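Local coordinates for protein metalloregulator ScaR (Streptococcus gordonii, PDB 3HRT) that probably binds DNA as a metal-responsive homodimeric transcription regulator of the DtxR/MntR family, at residues I78-V83 and A121-G126. Residues are numbered along the deposited sequence; the frame is centred on the assembly and turned at random.
Sequences IEVFLV and ACPHGG. With CD (cadmium ion), chain D.
In the metal site of this DtxR/MntR-family regulator, helix 62-85 and the loop after helix 106-116, both of the metal-binding and dimerisation domain, meet D159 of the FeoA domain. E79, C122, H124 and D159 form the zinc site of this protein; cadmium sits in it here, bound by E79 and C122. From the helix, E79 reaches out with its chain extended beyond CG (chi2 175°) and binds cadmium through OE1 at 2.4 Å. From the loop, C122 supplies SG, 2.5 Å from cadmium. H124 turns the edge of its ring to the ion, which lies in the ring plane, 2.9 Å from ND1, farther than either bonded atom; the E79 carboxylate stands nearly perpendicular to this ring, at 81°. The second carboxylate oxygen, OE2, has a weak hydrogen bond with NE2 of H75 and lies close to OD1 of D159, a like charge that the nearby cation probably offsets. Beside the metal, the remaining contact is apolar: P123 sets CD 4.0 Å from CB of E79, and its CG meets CG2 of V83 at 4.2 Å. V80 lays CG2 against CA of C122 at 3.8 Å. A type I turn from C122 to G125 brings H124 back beside the cysteine, where the backbone N-H of H124 donates a nearly straight hydrogen bond (159°) to the metal-bound SG of C122, N to SG 3.6 Å.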
loop_
_atom_site.group_PDB
_atom_site.type_symbol
_atom_site.label_atom_id
_atom_site.label_comp_id
_atom_site.label_asym_id
_atom_site.label_seq_id
_atom_site.Cartn_x
_atom_site.Cartn_y
_atom_site.Cartn_z
ATOM N N ILE A 78 -2.791 6.843 6.106
ATOM C CA ILE A 78 -3.405 5.891 5.195
ATOM C C ILE A 78 -4.883 6.219 4.970
ATOM O O ILE A 78 -5.370 6.239 3.829
ATOM C CB ILE A 78 -3.284 4.435 5.680
ATOM C CG1 ILE A 78 -1.820 3.979 5.671
ATOM C CG2 ILE A 78 -4.129 3.513 4.817
ATOM C CD1 ILE A 78 -1.084 4.291 4.393
ATOM N N GLU A 79 -5.604 6.467 6.052
ATOM C CA GLU A 79 -7.018 6.744 5.928
ATOM C C GLU A 79 -7.252 7.964 5.092
ATOM O O GLU A 79 -8.153 7.974 4.253
ATOM C CB GLU A 79 -7.650 6.950 7.296
ATOM C CG GLU A 79 -8.146 5.663 7.926
ATOM C CD GLU A 79 -8.661 5.902 9.323
ATOM O OE1 GLU A 79 -8.332 6.988 9.848
ATOM O OE2 GLU A 79 -9.375 5.033 9.892
ATOM N N VAL A 80 -6.457 9.005 5.320
ATOM C CA VAL A 80 -6.657 10.256 4.581
ATOM C C VAL A 80 -6.487 10.029 3.084
ATOM O O VAL A 80 -7.303 10.459 2.273
ATOM C CB VAL A 80 -5.660 11.338 4.973
ATOM C CG1 VAL A 80 -5.725 12.505 3.955
ATOM C CG2 VAL A 80 -5.880 11.788 6.403
ATOM N N PHE A 81 -5.410 9.346 2.733
ATOM C CA PHE A 81 -5.145 9.016 1.341
ATOM C C PHE A 81 -6.290 8.206 0.708
ATOM O O PHE A 81 -6.824 8.608 -0.319
ATOM C CB PHE A 81 -3.769 8.317 1.197
ATOM C CG PHE A 81 -3.549 7.670 -0.149
ATOM C CD1 PHE A 81 -3.350 8.444 -1.284
ATOM C CD2 PHE A 81 -3.557 6.296 -0.281
ATOM C CE1 PHE A 81 -3.159 7.864 -2.509
ATOM C CE2 PHE A 81 -3.372 5.710 -1.510
ATOM C CZ PHE A 81 -3.178 6.495 -2.626
ATOM N N LEU A 82 -6.665 7.080 1.312
ATOM C CA LEU A 82 -7.734 6.245 0.770
ATOM C C LEU A 82 -9.043 6.987 0.589
ATOM O O LEU A 82 -9.844 6.653 -0.282
ATOM C CB LEU A 82 -7.990 5.040 1.654
ATOM C CG LEU A 82 -6.726 4.244 1.956
ATOM C CD1 LEU A 82 -7.021 3.066 2.885
ATOM C CD2 LEU A 82 -6.096 3.768 0.644
ATOM N N VAL A 83 -9.273 7.996 1.414
ATOM C CA VAL A 83 -10.547 8.695 1.367
ATOM C C VAL A 83 -10.497 9.924 0.475
ATOM O O VAL A 83 -11.303 10.072 -0.441
ATOM C CB VAL A 83 -10.990 9.083 2.785
ATOM C CG1 VAL A 83 -12.162 10.027 2.758
ATOM C CG2 VAL A 83 -11.317 7.829 3.566
ATOM N N ALA A 121 -5.045 16.147 10.616
ATOM C CA ALA A 121 -6.145 15.376 11.168
ATOM C C ALA A 121 -6.723 14.390 10.178
ATOM O O ALA A 121 -6.931 14.730 9.005
ATOM C CB ALA A 121 -7.226 16.311 11.643
ATOM N N CYS A 122 -7.019 13.183 10.649
ATOM C CA CYS A 122 -7.613 12.169 9.787
ATOM C C CYS A 122 -9.077 12.517 9.503
ATOM O O CYS A 122 -9.598 13.468 10.089
ATOM C CB CYS A 122 -7.447 10.784 10.394
ATOM S SG CYS A 122 -8.565 10.389 11.689
ATOM N N PRO A 123 -9.750 11.780 8.593
ATOM C CA PRO A 123 -11.107 12.253 8.268
ATOM C C PRO A 123 -12.091 12.265 9.476
ATOM O O PRO A 123 -13.173 12.868 9.395
ATOM C CB PRO A 123 -11.588 11.256 7.189
ATOM C CG PRO A 123 -10.419 10.433 6.802
ATOM C CD PRO A 123 -9.456 10.478 7.962
ATOM N N HIS A 124 -11.716 11.616 10.577
ATOM C CA HIS A 124 -12.625 11.470 11.709
ATOM C C HIS A 124 -12.363 12.412 12.866
ATOM O O HIS A 124 -12.983 12.263 13.900
ATOM C CB HIS A 124 -12.604 10.043 12.249
ATOM C CG HIS A 124 -12.992 9.007 11.244
ATOM N ND1 HIS A 124 -12.179 7.940 10.927
ATOM C CD2 HIS A 124 -14.106 8.875 10.489
ATOM C CE1 HIS A 124 -12.778 7.193 10.017
ATOM N NE2 HIS A 124 -13.948 7.740 9.733
ATOM N N GLY A 125 -11.446 13.358 12.710
ATOM C CA GLY A 125 -11.129 14.310 13.767
ATOM C C GLY A 125 -9.843 14.054 14.556
ATOM O O GLY A 125 -9.314 14.980 15.206
ATOM N N GLY A 126 -9.348 12.811 14.511
ATOM C CA GLY A 126 -8.148 12.432 15.242
ATOM C C GLY A 126 -6.963 13.215 14.724
ATOM O O GLY A 126 -6.866 13.400 13.512
HETATM CD CD CD D . -9.358 7.976 11.762
#